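TRNA (guanine(9)-N1)-methyltransferase (Schizosaccharomyces pombe, PDB 4JWG) transfers a methyl group from S-adenosyl-L-methionine to N1 of guanosine 9 in cytoplasmic tRNA. Local coordinates at residues S30-L35 / E70-N75. Sequence-based numbering, arbitrary orientation.
Sequences SIRIVL and ELFATN
The F72 ring has R32 and V34 beside it on the same side of the sheet: CG of R32 lies 4.1 Å from F72 CE2, approaching obliquely, and V34 CG2 sits 3.8 Å from F72 CB. At the ring edge, near its plane, comes the backbone oxygen of I33. The guanidinium plane of R32 is 70° from the ring plane and the chain leads away, its NH1 hydrogen-bonded to Q112, while F109 meets the ring edge-to-face from outside the pair. R32 CG also touches CB of E70, but the two charged ends part. Further along, chi1 of 168° sets V34 CG1 anti to the backbone N, where it meets CG2 and OG1 of T74, the latter at 3.3 Å, while V34 CG2 is turned to F72. These strands, 32-36 and 70-74, are parallel neighbours in a beta-alpha-beta crossover connected through helix 45-63, within the SPOUT-class methyltransferase domain. Backbone hydrogen bonds join I33 and L35 of one strand to E70, F72 and T74 of the other, L35 N to F72 O being nearly straight at 173°; E70 N to I31 O is weak. On the other face, L71 CD1 touches both I33 CG2 and L35 CG, 4.0 Å from the latter, and F185 of helix 181-194 covers both I33 and L71. The side chain of I33 is about 7 Å from that of L119, and the side chain of L35 about 7 Å from G139, both S-adenosyl-L-methionine-binding residues.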
ATOM      1  N   SER A  30      14.088  -3.651  -5.248  1.00 43.04           N
ATOM      2  CA  SER A  30      13.988  -4.883  -4.434  1.00 43.68           C
ATOM      3  C   SER A  30      12.851  -4.818  -3.441  1.00 42.95           C
ATOM      4  O   SER A  30      12.401  -5.853  -2.960  1.00 43.68           O
ATOM      5  CB  SER A  30      15.240  -5.086  -3.590  1.00 43.21           C
ATOM      6  OG  SER A  30      16.356  -5.011  -4.409  1.00 46.30           O
ATOM      7  N   ILE A  31      12.426  -3.607  -3.091  1.00 42.10           N
ATOM      8  CA  ILE A  31      11.420  -3.428  -2.049  1.00 41.36           C
ATOM      9  C   ILE A  31      10.126  -4.123  -2.421  1.00 41.02           C
ATOM     10  O   ILE A  31       9.718  -4.117  -3.594  1.00 41.75           O
ATOM     11  CB  ILE A  31      11.120  -1.969  -1.824  1.00 41.28           C
ATOM     12  CG1 ILE A  31      12.353  -1.269  -1.324  1.00 40.99           C
ATOM     13  CG2 ILE A  31      10.039  -1.797  -0.783  1.00 41.60           C
ATOM     14  CD1 ILE A  31      12.208   0.234  -1.311  1.00 41.73           C
ATOM     15  N   ARG A  32       9.473  -4.712  -1.425  1.00 40.15           N
ATOM     16  CA  ARG A  32       8.162  -5.305  -1.649  1.00 39.24           C
ATOM     17  C   ARG A  32       7.079  -4.557  -0.908  1.00 38.08           C
ATOM     18  O   ARG A  32       7.259  -4.128   0.228  1.00 37.93           O
ATOM     19  CB  ARG A  32       8.183  -6.787  -1.319  1.00 39.20           C
ATOM     20  CG  ARG A  32       9.158  -7.546  -2.240  1.00 41.47           C
ATOM     21  CD  ARG A  32       9.885  -8.624  -1.481  1.00 45.43           C
ATOM     22  NE  ARG A  32      10.816  -8.035  -0.529  1.00 50.74           N
ATOM     23  CZ  ARG A  32      11.470  -8.718   0.403  1.00 52.60           C
ATOM     24  NH1 ARG A  32      11.291 -10.020   0.493  1.00 53.26           N
ATOM     25  NH2 ARG A  32      12.304  -8.098   1.238  1.00 53.94           N
ATOM     26  N   ILE A  33       5.957  -4.363  -1.574  1.00 36.61           N
ATOM     27  CA  ILE A  33       4.882  -3.636  -0.969  1.00 36.10           C
ATOM     28  C   ILE A  33       3.670  -4.508  -0.991  1.00 35.92           C
ATOM     29  O   ILE A  33       3.360  -5.097  -2.030  1.00 37.31           O
ATOM     30  CB  ILE A  33       4.629  -2.278  -1.685  1.00 36.46           C
ATOM     31  CG1 ILE A  33       5.869  -1.359  -1.550  1.00 35.50           C
ATOM     32  CG2 ILE A  33       3.333  -1.589  -1.149  1.00 34.88           C
ATOM     33  CD1 ILE A  33       5.730   0.092  -2.130  1.00 34.28           C
ATOM     34  N   VAL A  34       2.988  -4.582   0.153  1.00 35.13           N
ATOM     35  CA  VAL A  34       1.931  -5.551   0.404  1.00 33.90           C
ATOM     36  C   VAL A  34       0.656  -4.782   0.659  1.00 34.67           C
ATOM     37  O   VAL A  34       0.630  -3.836   1.447  1.00 35.24           O
ATOM     38  CB  VAL A  34       2.289  -6.435   1.646  1.00 34.47           C
ATOM     39  CG1 VAL A  34       1.099  -7.268   2.158  1.00 32.92           C
ATOM     40  CG2 VAL A  34       3.505  -7.314   1.349  1.00 32.02           C
ATOM     41  N   LEU A  35      -0.399  -5.149  -0.052  1.00 34.79           N
ATOM     42  CA  LEU A  35      -1.698  -4.609   0.247  1.00 34.42           C
ATOM     43  C   LEU A  35      -2.345  -5.657   1.095  1.00 34.96           C
ATOM     44  O   LEU A  35      -2.648  -6.796   0.653  1.00 34.00           O
ATOM     45  CB  LEU A  35      -2.517  -4.375  -1.020  1.00 34.06           C
ATOM     46  CG  LEU A  35      -1.845  -3.509  -2.069  1.00 32.93           C
ATOM     47  CD1 LEU A  35      -2.852  -3.370  -3.183  1.00 33.35           C
ATOM     48  CD2 LEU A  35      -1.412  -2.147  -1.494  1.00 28.82           C
ATOM     49  N   GLU A  70       7.970  -5.086  -6.302  1.00 39.16           N
ATOM     50  CA  GLU A  70       7.039  -6.224  -6.369  1.00 40.54           C
ATOM     51  C   GLU A  70       5.853  -5.897  -5.448  1.00 41.01           C
ATOM     52  O   GLU A  70       6.016  -5.709  -4.215  1.00 40.80           O
ATOM     53  CB  GLU A  70       7.660  -7.574  -5.968  1.00 40.61           C
ATOM     54  CG  GLU A  70       8.616  -8.170  -7.007  1.00 44.64           C
ATOM     55  CD  GLU A  70       7.933  -8.848  -8.210  1.00 49.17           C
ATOM     56  OE1 GLU A  70       6.745  -9.280  -8.135  1.00 50.70           O
ATOM     57  OE2 GLU A  70       8.618  -8.974  -9.253  1.00 51.53           O
ATOM     58  N   LEU A  71       4.670  -5.829  -6.061  1.00 40.65           N
ATOM     59  CA  LEU A  71       3.441  -5.517  -5.345  1.00 40.15           C
ATOM     60  C   LEU A  71       2.755  -6.835  -4.961  1.00 40.34           C
ATOM     61  O   LEU A  71       2.596  -7.727  -5.825  1.00 39.80           O
ATOM     62  CB  LEU A  71       2.533  -4.646  -6.224  1.00 39.38           C
ATOM     63  CG  LEU A  71       1.228  -4.134  -5.613  1.00 39.95           C
ATOM     64  CD1 LEU A  71       1.467  -3.269  -4.340  1.00 37.30           C
ATOM     65  CD2 LEU A  71       0.397  -3.383  -6.686  1.00 40.30           C
ATOM     66  N   PHE A  72       2.363  -6.958  -3.678  1.00 39.62           N
ATOM     67  CA  PHE A  72       1.664  -8.163  -3.181  1.00 38.67           C
ATOM     68  C   PHE A  72       0.267  -7.855  -2.730  1.00 37.72           C
ATOM     69  O   PHE A  72      -0.016  -6.781  -2.187  1.00 37.96           O
ATOM     70  CB  PHE A  72       2.399  -8.760  -1.998  1.00 39.32           C
ATOM     71  CG  PHE A  72       3.560  -9.572  -2.379  1.00 41.07           C
ATOM     72  CD1 PHE A  72       3.477 -10.963  -2.356  1.00 43.58           C
ATOM     73  CD2 PHE A  72       4.734  -8.964  -2.804  1.00 42.36           C
ATOM     74  CE1 PHE A  72       4.572 -11.751  -2.747  1.00 43.93           C
ATOM     75  CE2 PHE A  72       5.821  -9.725  -3.195  1.00 44.30           C
ATOM     76  CZ  PHE A  72       5.741 -11.134  -3.166  1.00 45.02           C
ATOM     77  N   ALA A  73      -0.620  -8.799  -2.934  1.00 36.09           N
ATOM     78  CA  ALA A  73      -1.944  -8.639  -2.410  1.00 35.73           C
ATOM     79  C   ALA A  73      -2.198  -9.883  -1.562  1.00 36.00           C
ATOM     80  O   ALA A  73      -2.469 -10.964  -2.112  1.00 36.54           O
ATOM     81  CB  ALA A  73      -2.935  -8.508  -3.534  1.00 35.28           C
ATOM     82  N   THR A  74      -2.054  -9.727  -0.240  1.00 35.50           N
ATOM     83  CA  THR A  74      -2.179 -10.826   0.731  1.00 35.73           C
ATOM     84  C   THR A  74      -3.551 -10.910   1.358  1.00 36.59           C
ATOM     85  O   THR A  74      -4.260  -9.899   1.503  1.00 36.75           O
ATOM     86  CB  THR A  74      -1.100 -10.784   1.822  1.00 35.40           C
ATOM     87  OG1 THR A  74      -1.226  -9.580   2.592  1.00 34.04           O
ATOM     88  CG2 THR A  74       0.281 -10.821   1.180  1.00 34.10           C
ATOM     89  N   ASN A  75      -3.944 -12.137   1.690  1.00 38.29           N
ATOM     90  CA  ASN A  75      -5.327 -12.421   2.087  1.00 39.48           C
ATOM     91  C   ASN A  75      -6.283 -12.005   0.987  1.00 40.35           C
ATOM     92  O   ASN A  75      -7.431 -11.599   1.254  1.00 41.10           O
ATOM     93  CB  ASN A  75      -5.694 -11.678   3.372  1.00 40.12           C
ATOM     94  CG  ASN A  75      -5.255 -12.411   4.602  1.00 42.21           C
ATOM     95  OD1 ASN A  75      -5.732 -13.510   4.890  1.00 46.12           O
ATOM     96  ND2 ASN A  75      -4.330 -11.831   5.330  1.00 44.11           N
TER